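Local coordinates for StiE protein (Stigmatella aurantiaca, PDB 6ECX) that binds S-adenosylmethionine as the O-methyltransferase domain of a modular polyketide synthase and probably methylates a hydroxyl of the growing polyketide, at residues F37-F50 and G65-R77. Residues are numbered along the deposited sequence; the frame is centred on the assembly and turned at random.
With SAM (S-adenosylmethionine), chain B.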
ATOM      1  N   PHE A  37      -1.561   5.759 -10.057  1.00118.33           N
ATOM      2  CA  PHE A  37      -1.445   4.904  -8.881  1.00107.46           C
ATOM      3  C   PHE A  37      -0.052   4.285  -8.816  1.00102.63           C
ATOM      4  O   PHE A  37       0.421   3.711  -9.802  1.00 95.77           O
ATOM      5  CB  PHE A  37      -2.505   3.798  -8.907  1.00 98.38           C
ATOM      6  CG  PHE A  37      -3.848   4.227  -8.388  1.00100.98           C
ATOM      7  CD1 PHE A  37      -3.952   4.980  -7.227  1.00101.65           C
ATOM      8  CD2 PHE A  37      -5.008   3.873  -9.062  1.00100.00           C
ATOM      9  CE1 PHE A  37      -5.189   5.367  -6.745  1.00 99.29           C
ATOM     10  CE2 PHE A  37      -6.247   4.259  -8.586  1.00 98.13           C
ATOM     11  CZ  PHE A  37      -6.337   5.006  -7.427  1.00 98.68           C
ATOM     12  N   LEU A  38       0.590   4.384  -7.647  1.00100.06           N
ATOM     13  CA  LEU A  38       1.919   3.821  -7.427  1.00 99.67           C
ATOM     14  C   LEU A  38       1.880   2.436  -6.778  1.00 98.34           C
ATOM     15  O   LEU A  38       2.903   1.964  -6.269  1.00102.30           O
ATOM     16  CB  LEU A  38       2.770   4.785  -6.595  1.00 96.28           C
ATOM     17  CG  LEU A  38       3.057   6.125  -7.290  1.00107.31           C
ATOM     18  CD1 LEU A  38       3.879   7.056  -6.411  1.00108.76           C
ATOM     19  CD2 LEU A  38       3.747   5.906  -8.635  1.00104.79           C
ATOM     20  N   THR A  39       0.724   1.787  -6.768  1.00100.95           N
ATOM     21  CA  THR A  39       0.617   0.351  -6.570  1.00 99.85           C
ATOM     22  C   THR A  39       0.110  -0.251  -7.870  1.00115.72           C
ATOM     23  O   THR A  39      -0.419   0.457  -8.733  1.00119.71           O
ATOM     24  CB  THR A  39      -0.354  -0.010  -5.444  1.00 89.25           C
ATOM     25  OG1 THR A  39      -1.689   0.048  -5.961  1.00 72.82           O
ATOM     26  CG2 THR A  39      -0.212   0.945  -4.261  1.00 76.31           C
ATOM     27  N   TRP A  40       0.241  -1.566  -8.001  1.00122.41           N
ATOM     28  CA  TRP A  40      -0.147  -2.214  -9.244  1.00121.80           C
ATOM     29  C   TRP A  40      -0.855  -3.522  -8.918  1.00105.17           C
ATOM     30  O   TRP A  40      -0.328  -4.338  -8.154  1.00112.82           O
ATOM     31  CB  TRP A  40       1.089  -2.382 -10.129  1.00139.66           C
ATOM     32  CG  TRP A  40       1.690  -1.013 -10.426  1.00155.17           C
ATOM     33  CD1 TRP A  40       1.194  -0.083 -11.292  1.00160.99           C
ATOM     34  CD2 TRP A  40       2.845  -0.404  -9.810  1.00163.36           C
ATOM     35  NE1 TRP A  40       1.972   1.049 -11.278  1.00167.57           N
ATOM     36  CE2 TRP A  40       2.991   0.880 -10.380  1.00168.10           C
ATOM     37  CE3 TRP A  40       3.774  -0.824  -8.849  1.00163.05           C
ATOM     38  CZ2 TRP A  40       4.027   1.744 -10.023  1.00170.43           C
ATOM     39  CZ3 TRP A  40       4.802   0.041  -8.496  1.00164.26           C
ATOM     40  CH2 TRP A  40       4.919   1.307  -9.082  1.00168.53           C
ATOM     41  N   GLY A  41      -2.033  -3.724  -9.528  1.00 86.43           N
ATOM     42  CA  GLY A  41      -3.140  -4.388  -8.857  1.00 67.75           C
ATOM     43  C   GLY A  41      -3.608  -5.805  -9.142  1.00 64.82           C
ATOM     44  O   GLY A  41      -2.837  -6.686  -9.527  1.00 62.84           O
ATOM     45  N   VAL A  42      -4.905  -6.023  -8.921  1.00 61.98           N
ATOM     46  CA  VAL A  42      -5.494  -7.350  -8.776  1.00 60.88           C
ATOM     47  C   VAL A  42      -5.992  -7.833 -10.136  1.00 61.76           C
ATOM     48  O   VAL A  42      -6.994  -7.336 -10.661  1.00 62.60           O
ATOM     49  CB  VAL A  42      -6.622  -7.338  -7.731  1.00 66.18           C
ATOM     50  CG1 VAL A  42      -7.438  -8.620  -7.768  1.00 60.22           C
ATOM     51  CG2 VAL A  42      -6.046  -7.113  -6.339  1.00 59.51           C
ATOM     52  N   PHE A  43      -5.281  -8.794 -10.716  1.00 62.07           N
ATOM     53  CA  PHE A  43      -5.751  -9.537 -11.881  1.00 63.19           C
ATOM     54  C   PHE A  43      -6.379 -10.829 -11.370  1.00 63.18           C
ATOM     55  O   PHE A  43      -5.676 -11.698 -10.846  1.00 63.13           O
ATOM     56  CB  PHE A  43      -4.610  -9.842 -12.853  1.00 64.40           C
ATOM     57  CG  PHE A  43      -4.315  -8.735 -13.842  1.00 65.59           C
ATOM     58  CD1 PHE A  43      -4.209  -7.421 -13.433  1.00 66.88           C
ATOM     59  CD2 PHE A  43      -4.111  -9.023 -15.182  1.00 71.74           C
ATOM     60  CE1 PHE A  43      -3.929  -6.410 -14.341  1.00 67.41           C
ATOM     61  CE2 PHE A  43      -3.823  -8.009 -16.089  1.00 69.22           C
ATOM     62  CZ  PHE A  43      -3.739  -6.706 -15.668  1.00 70.42           C
ATOM     63  N   GLN A  44      -7.703 -10.955 -11.516  1.00 65.02           N
ATOM     64  CA  GLN A  44      -8.371 -12.165 -11.046  1.00 67.15           C
ATOM     65  C   GLN A  44      -7.846 -13.392 -11.782  1.00 73.76           C
ATOM     66  O   GLN A  44      -7.726 -14.478 -11.196  1.00 71.59           O
ATOM     67  CB  GLN A  44      -9.891 -12.039 -11.208  1.00 66.70           C
ATOM     68  CG  GLN A  44     -10.522 -10.850 -10.481  1.00 74.53           C
ATOM     69  CD  GLN A  44     -10.629  -9.610 -11.359  1.00 74.16           C
ATOM     70  OE1 GLN A  44      -9.905  -9.468 -12.347  1.00 70.37           O
ATOM     71  NE2 GLN A  44     -11.546  -8.712 -11.004  1.00 74.10           N
ATOM     72  N   GLU A  45      -7.515 -13.234 -13.064  1.00 71.04           N
ATOM     73  CA  GLU A  45      -6.885 -14.280 -13.857  1.00 75.15           C
ATOM     74  C   GLU A  45      -5.795 -13.661 -14.723  1.00 76.99           C
ATOM     75  O   GLU A  45      -5.790 -12.455 -14.985  1.00 81.34           O
ATOM     76  CB  GLU A  45      -7.898 -15.025 -14.748  1.00 81.04           C
ATOM     77  CG  GLU A  45      -8.917 -15.871 -13.997  1.00 88.93           C
ATOM     78  CD  GLU A  45      -8.282 -17.007 -13.208  1.00 99.55           C
ATOM     79  OE1 GLU A  45      -7.176 -17.452 -13.590  1.00108.04           O
ATOM     80  OE2 GLU A  45      -8.888 -17.448 -12.203  1.00 97.90           O
ATOM     81  N   ILE A  46      -4.854 -14.504 -15.152  1.00 77.90           N
ATOM     82  CA  ILE A  46      -3.909 -14.098 -16.185  1.00 76.09           C
ATOM     83  C   ILE A  46      -4.687 -13.733 -17.441  1.00 76.01           C
ATOM     84  O   ILE A  46      -5.572 -14.476 -17.881  1.00 74.95           O
ATOM     85  CB  ILE A  46      -2.898 -15.225 -16.459  1.00 82.66           C
ATOM     86  CG1 ILE A  46      -1.953 -15.403 -15.265  1.00 77.92           C
ATOM     87  CG2 ILE A  46      -2.137 -14.975 -17.777  1.00 77.00           C
ATOM     88  CD1 ILE A  46      -1.198 -16.719 -15.285  1.00 77.40           C
ATOM     89  N   VAL A  47      -4.384 -12.576 -18.013  1.00 83.34           N
ATOM     90  CA  VAL A  47      -4.995 -12.203 -19.282  1.00 94.79           C
ATOM     91  C   VAL A  47      -3.910 -12.293 -20.357  1.00 88.10           C
ATOM     92  O   VAL A  47      -2.939 -11.520 -20.333  1.00 79.54           O
ATOM     93  CB  VAL A  47      -5.651 -10.815 -19.223  1.00103.73           C
ATOM     94  CG1 VAL A  47      -6.897 -10.862 -18.333  1.00105.24           C
ATOM     95  CG2 VAL A  47      -4.710  -9.802 -18.677  1.00103.79           C
ATOM     96  N   PRO A  48      -4.009 -13.244 -21.285  1.00 84.06           N
ATOM     97  CA  PRO A  48      -2.912 -13.469 -22.232  1.00 84.28           C
ATOM     98  C   PRO A  48      -2.609 -12.214 -23.031  1.00 82.69           C
ATOM     99  O   PRO A  48      -3.512 -11.471 -23.424  1.00 82.28           O
ATOM    100  CB  PRO A  48      -3.442 -14.597 -23.124  1.00 85.14           C
ATOM    101  CG  PRO A  48      -4.448 -15.299 -22.272  1.00 85.17           C
ATOM    102  CD  PRO A  48      -5.097 -14.221 -21.458  1.00 85.20           C
ATOM    103  N   GLY A  49      -1.318 -11.959 -23.228  1.00 84.15           N
ATOM    104  CA  GLY A  49      -0.881 -10.806 -23.975  1.00 85.56           C
ATOM    105  C   GLY A  49      -0.797  -9.509 -23.200  1.00 86.61           C
ATOM    106  O   GLY A  49      -0.223  -8.544 -23.715  1.00 85.69           O
ATOM    107  N   PHE A  50      -1.357  -9.424 -21.994  1.00 88.82           N
ATOM    108  CA  PHE A  50      -1.150  -8.211 -21.212  1.00 79.54           C
ATOM    109  C   PHE A  50       0.278  -8.173 -20.697  1.00 80.54           C
ATOM    110  O   PHE A  50       0.818  -9.177 -20.223  1.00 80.31           O
ATOM    111  CB  PHE A  50      -2.115  -8.106 -20.040  1.00 84.41           C
ATOM    112  CG  PHE A  50      -1.764  -6.993 -19.079  1.00 84.65           C
ATOM    113  CD1 PHE A  50      -2.161  -5.692 -19.328  1.00 86.37           C
ATOM    114  CD2 PHE A  50      -1.008  -7.246 -17.943  1.00 81.12           C
ATOM    115  CE1 PHE A  50      -1.827  -4.668 -18.452  1.00 89.25           C
ATOM    116  CE2 PHE A  50      -0.670  -6.228 -17.071  1.00 82.72           C
ATOM    117  CZ  PHE A  50      -1.080  -4.938 -17.326  1.00 83.57           C
ATOM    118  N   GLY A  65      -4.522  -2.647 -22.030  1.00139.47           N
ATOM    119  CA  GLY A  65      -3.774  -2.902 -20.811  1.00124.46           C
ATOM    120  C   GLY A  65      -3.573  -1.672 -19.948  1.00114.39           C
ATOM    121  O   GLY A  65      -3.450  -1.782 -18.724  1.00108.60           O
ATOM    122  N   ARG A  66      -3.519  -0.487 -20.562  1.00110.81           N
ATOM    123  CA  ARG A  66      -3.456   0.742 -19.775  1.00102.92           C
ATOM    124  C   ARG A  66      -4.710   0.896 -18.926  1.00 94.61           C
ATOM    125  O   ARG A  66      -4.634   1.097 -17.706  1.00 81.23           O
ATOM    126  CB  ARG A  66      -3.279   1.953 -20.688  1.00111.93           C
ATOM    127  CG  ARG A  66      -2.922   3.235 -19.946  1.00116.87           C
ATOM    128  CD  ARG A  66      -3.135   4.453 -20.834  1.00128.37           C
ATOM    129  NE  ARG A  66      -2.378   5.627 -20.400  1.00133.47           N
ATOM    130  CZ  ARG A  66      -2.807   6.513 -19.505  1.00131.07           C
ATOM    131  NH1 ARG A  66      -3.993   6.359 -18.929  1.00124.82           N
ATOM    132  NH2 ARG A  66      -2.047   7.553 -19.182  1.00133.13           N
ATOM    133  N   GLU A  67      -5.881   0.796 -19.560  1.00 97.31           N
ATOM    134  CA  GLU A  67      -7.129   0.824 -18.809  1.00 98.13           C
ATOM    135  C   GLU A  67      -7.333  -0.463 -18.015  1.00 82.70           C
ATOM    136  O   GLU A  67      -7.965  -0.435 -16.953  1.00 75.94           O
ATOM    137  CB  GLU A  67      -8.300   1.088 -19.759  1.00107.00           C
ATOM    138  CG  GLU A  67      -8.236   2.470 -20.419  1.00122.47           C
ATOM    139  CD  GLU A  67      -9.161   2.613 -21.621  1.00138.16           C
ATOM    140  OE1 GLU A  67      -9.856   1.631 -21.961  1.00141.05           O
ATOM    141  OE2 GLU A  67      -9.189   3.708 -22.230  1.00145.44           O
ATOM    142  N   ARG A  68      -6.790  -1.590 -18.493  1.00 77.16           N
ATOM    143  CA  ARG A  68      -6.873  -2.832 -17.726  1.00 75.05           C
ATOM    144  C   ARG A  68      -6.080  -2.729 -16.430  1.00 70.40           C
ATOM    145  O   ARG A  68      -6.537  -3.185 -15.376  1.00 65.90           O
ATOM    146  CB  ARG A  68      -6.378  -4.010 -18.563  1.00 77.24           C
ATOM    147  CG  ARG A  68      -6.543  -5.371 -17.911  1.00 87.24           C
ATOM    148  CD  ARG A  68      -8.009  -5.701 -17.651  1.00 94.26           C
ATOM    149  NE  ARG A  68      -8.162  -7.026 -17.053  1.00 94.98           N
ATOM    150  CZ  ARG A  68      -8.271  -7.244 -15.748  1.00 96.34           C
ATOM    151  NH1 ARG A  68      -8.251  -6.216 -14.906  1.00 96.03           N
ATOM    152  NH2 ARG A  68      -8.403  -8.481 -15.283  1.00 97.58           N
ATOM    153  N   LEU A  69      -4.894  -2.120 -16.487  1.00 69.67           N
ATOM    154  CA  LEU A  69      -4.125  -1.903 -15.268  1.00 66.03           C
ATOM    155  C   LEU A  69      -4.859  -0.959 -14.314  1.00 67.10           C
ATOM    156  O   LEU A  69      -4.876  -1.183 -13.096  1.00 60.51           O
ATOM    157  CB  LEU A  69      -2.741  -1.368 -15.621  1.00 67.49           C
ATOM    158  CG  LEU A  69      -1.837  -1.049 -14.434  1.00 66.84           C
ATOM    159  CD1 LEU A  69      -1.666  -2.268 -13.540  1.00 58.90           C
ATOM    160  CD2 LEU A  69      -0.492  -0.551 -14.949  1.00 64.60           C
ATOM    161  N   ALA A  70      -5.489   0.092 -14.849  1.00 69.73           N
ATOM    162  CA  ALA A  70      -6.248   1.000 -13.990  1.00 71.37           C
ATOM    163  C   ALA A  70      -7.395   0.272 -13.302  1.00 72.05           C
ATOM    164  O   ALA A  70      -7.642   0.477 -12.106  1.00 69.59           O
ATOM    165  CB  ALA A  70      -6.771   2.187 -14.798  1.00 68.39           C
ATOM    166  N   VAL A  71      -8.095  -0.593 -14.039  1.00 67.41           N
ATOM    167  CA  VAL A  71      -9.161  -1.400 -13.453  1.00 62.54           C
ATOM    168  C   VAL A  71      -8.625  -2.222 -12.288  1.00 57.15           C
ATOM    169  O   VAL A  71      -9.217  -2.258 -11.201  1.00 56.61           O
ATOM    170  CB  VAL A  71      -9.800  -2.297 -14.529  1.00 67.18           C
ATOM    171  CG1 VAL A  71     -10.679  -3.366 -13.894  1.00 57.78           C
ATOM    172  CG2 VAL A  71     -10.595  -1.457 -15.510  1.00 72.26           C
ATOM    173  N   ALA A  72      -7.493  -2.899 -12.500  1.00 55.31           N
ATOM    174  CA  ALA A  72      -6.958  -3.778 -11.467  1.00 52.98           C
ATOM    175  C   ALA A  72      -6.445  -2.996 -10.267  1.00 56.71           C
ATOM    176  O   ALA A  72      -6.371  -3.542  -9.159  1.00 51.11           O
ATOM    177  CB  ALA A  72      -5.838  -4.651 -12.038  1.00 46.16           C
ATOM    178  N   GLN A  73      -6.054  -1.739 -10.471  1.00 58.51           N
ATOM    179  CA  GLN A  73      -5.617  -0.915  -9.355  1.00 53.87           C
ATOM    180  C   GLN A  73      -6.806  -0.447  -8.531  1.00 57.38           C
ATOM    181  O   GLN A  73      -6.726  -0.397  -7.297  1.00 49.23           O
ATOM    182  CB  GLN A  73      -4.810   0.282  -9.860  1.00 62.63           C
ATOM    183  CG  GLN A  73      -3.417  -0.086 -10.392  1.00 71.33           C
ATOM    184  CD  GLN A  73      -2.742   1.070 -11.111  1.00 79.12           C
ATOM    185  OE1 GLN A  73      -3.366   1.757 -11.917  1.00 86.00           O
ATOM    186  NE2 GLN A  73      -1.467   1.298 -10.811  1.00 80.08           N
ATOM    187  N   ARG A  74      -7.908  -0.085  -9.199  1.00 46.15           N
ATOM    188  CA  ARG A  74      -9.139   0.225  -8.485  1.00 54.51           C
ATOM    189  C   ARG A  74      -9.645  -0.990  -7.709  1.00 54.99           C
ATOM    190  O   ARG A  74     -10.165  -0.853  -6.592  1.00 52.71           O
ATOM    191  CB  ARG A  74     -10.199   0.729  -9.462  1.00 53.71           C
ATOM    192  CG  ARG A  74      -9.932   2.141  -9.951  1.00 67.05           C
ATOM    193  CD  ARG A  74     -11.132   2.722 -10.679  1.00 78.91           C
ATOM    194  NE  ARG A  74     -11.265   2.190 -12.031  1.00 87.06           N
ATOM    195  CZ  ARG A  74     -10.594   2.654 -13.081  1.00 87.46           C
ATOM    196  NH1 ARG A  74      -9.738   3.658 -12.936  1.00 88.72           N
ATOM    197  NH2 ARG A  74     -10.774   2.113 -14.274  1.00 81.66           N
ATOM    198  N   GLU A  75      -9.480  -2.186  -8.274  1.00 55.34           N
ATOM    199  CA  GLU A  75      -9.907  -3.398  -7.583  1.00 51.16           C
ATOM    200  C   GLU A  75      -9.080  -3.653  -6.323  1.00 57.70           C
ATOM    201  O   GLU A  75      -9.617  -4.078  -5.292  1.00 46.46           O
ATOM    202  CB  GLU A  75      -9.819  -4.585  -8.541  1.00 49.99           C
ATOM    203  CG  GLU A  75     -10.030  -5.948  -7.892  1.00 48.89           C
ATOM    204  CD  GLU A  75     -11.451  -6.182  -7.398  1.00 54.25           C
ATOM    205  OE1 GLU A  75     -12.326  -5.313  -7.613  1.00 53.48           O
ATOM    206  OE2 GLU A  75     -11.682  -7.254  -6.791  1.00 56.33           O
ATOM    207  N   LEU A  76      -7.766  -3.413  -6.385  1.00 53.04           N
ATOM    208  CA  LEU A  76      -6.952  -3.490  -5.175  1.00 48.97           C
ATOM    209  C   LEU A  76      -7.498  -2.557  -4.099  1.00 49.58           C
ATOM    210  O   LEU A  76      -7.654  -2.947  -2.933  1.00 49.16           O
ATOM    211  CB  LEU A  76      -5.498  -3.144  -5.503  1.00 51.65           C
ATOM    212  CG  LEU A  76      -4.537  -3.147  -4.317  1.00 48.69           C
ATOM    213  CD1 LEU A  76      -4.040  -4.558  -4.050  1.00 50.63           C
ATOM    214  CD2 LEU A  76      -3.373  -2.236  -4.623  1.00 59.97           C
ATOM    215  N   ARG A  77      -7.839  -1.326  -4.496  1.00 40.39           N
ATOM    216  CA  ARG A  77      -8.404  -0.355  -3.565  1.00 44.07           C
ATOM    217  C   ARG A  77      -9.760  -0.808  -3.017  1.00 47.31           C
ATOM    218  O   ARG A  77     -10.056  -0.604  -1.833  1.00 46.66           O
ATOM    219  CB  ARG A  77      -8.563   0.995  -4.259  1.00 48.69           C
ATOM    220  CG  ARG A  77      -7.506   2.021  -3.909  1.00 68.47           C
ATOM    221  CD  ARG A  77      -6.234   1.751  -4.651  1.00 79.41           C
ATOM    222  NE  ARG A  77      -5.157   2.656  -4.253  1.00 80.79           N
ATOM    223  CZ  ARG A  77      -3.926   2.585  -4.744  1.00 73.83           C
ATOM    224  NH1 ARG A  77      -3.639   1.653  -5.643  1.00 75.15           N
ATOM    225  NH2 ARG A  77      -2.991   3.431  -4.339  1.00 68.52           N
TER
HETATM  226  N   SAM B1301       0.614   5.178  -1.205  1.00 59.92           N
HETATM  227  CA  SAM B1301       0.923   5.723  -2.520  1.00 68.71           C
HETATM  228  C   SAM B1301       0.232   4.922  -3.616  1.00 81.70           C
HETATM  229  O   SAM B1301      -0.260   3.832  -3.338  1.00 85.24           O
HETATM  230  OXT SAM B1301       0.142   5.330  -4.778  1.00 81.46           O
HETATM  231  CB  SAM B1301       2.426   5.735  -2.740  1.00 64.93           C
HETATM  232  CG  SAM B1301       3.119   4.409  -2.458  1.00 64.36           C
HETATM  233  SD  SAM B1301       4.861   4.498  -2.955  1.00 60.79           S
HETATM  234  CE  SAM B1301       5.171   2.775  -3.424  1.00 61.22           C
HETATM  235  C5' SAM B1301       5.712   4.747  -1.377  1.00 41.71           C
HETATM  236  C4' SAM B1301       5.480   6.143  -0.793  1.00 51.82           C
HETATM  237  O4' SAM B1301       5.892   6.238   0.562  1.00 50.78           O
HETATM  238  C3' SAM B1301       6.200   7.277  -1.515  1.00 63.24           C
HETATM  239  O3' SAM B1301       5.240   8.307  -1.674  1.00 57.42           O
HETATM  240  C2' SAM B1301       7.267   7.749  -0.535  1.00 60.11           C
HETATM  241  O2' SAM B1301       7.576   9.126  -0.626  1.00 55.81           O
HETATM  242  C1' SAM B1301       6.578   7.455   0.790  1.00 53.35           C
HETATM  243  N9  SAM B1301       7.462   7.315   1.964  1.00 52.12           N
HETATM  244  C8  SAM B1301       8.508   6.434   2.097  1.00 52.72           C
HETATM  245  N7  SAM B1301       9.043   6.588   3.335  1.00 48.68           N
HETATM  246  C5  SAM B1301       8.367   7.557   3.993  1.00 44.03           C
HETATM  247  C6  SAM B1301       8.493   8.103   5.257  1.00 45.29           C
HETATM  248  N6  SAM B1301       9.438   7.681   6.096  1.00 54.74           N
HETATM  249  N1  SAM B1301       7.625   9.104   5.666  1.00 56.71           N
HETATM  250  C2  SAM B1301       6.633   9.550   4.825  1.00 46.87           C
HETATM  251  N3  SAM B1301       6.516   8.996   3.568  1.00 48.39           N
HETATM  252  C4  SAM B1301       7.364   8.021   3.146  1.00 50.01           C
HETATM  253  O   HOH W   1      -9.049  -6.111 -12.308  1.00 54.81           O
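Turned about CB-CG (chi2 78°) and extended beyond, the Arg77 side chain swings its guanidinium flat onto the Phe37 ring. The stack is off-centre, with Arg77 CZ 3.9 Å from the ring centroid; Arg77 lines the S-adenosylmethionine pocket of a class I, Rossmann-like methyltransferase, and Phe37 backs its guanidinium. Here an irregular loop, residues 37-50, runs along helix 64-80. Thr39 OG1 meets the edge of the same guanidinium, where a weak, bent hydrogen bond from Arg77 NH1 is doubtful in detail because the modelled separation is implausibly short. Arg77 NH2 lies 2.9 Å from atom O of the SAM carboxylate and also forms a salt bridge with Asp102, so stack and charge together probably hold the group in its plane. On the loop side, the backbone N of Leu38 donates to the other carboxylate oxygen.

One turn back along the helix, Gln73 extends beyond CG beside the poorly ordered indole of Trp40, its amide roughly 22° from the ring plane, and NE2 points at Thr39 O, though their 2.5 Å separation is too short to be trusted in detail. The backbones come closest where Gly41 passes Gln73, with CA atoms 4.3 Å apart. Val42 N follows with a 2.9 Å bond to Ala72 O; it approaches above the carbonyl plane, while the helical donor Leu76 N comes from the opposite face.

Farther from the cofactor, Arg68 lays its guanidinium almost parallel to the Phe43 ring, planes 6° apart, with CZ squarely over the face at 4.4 Å from the centroid. Ala72 CB packs against the CD1-CE1 side of that ring. Arg68 NH2 makes a weak bond to Gln44 OE1, while a water in the guanidinium plane accepts from Arg68 NH1 at 2.7 Å and donates to Val42 O.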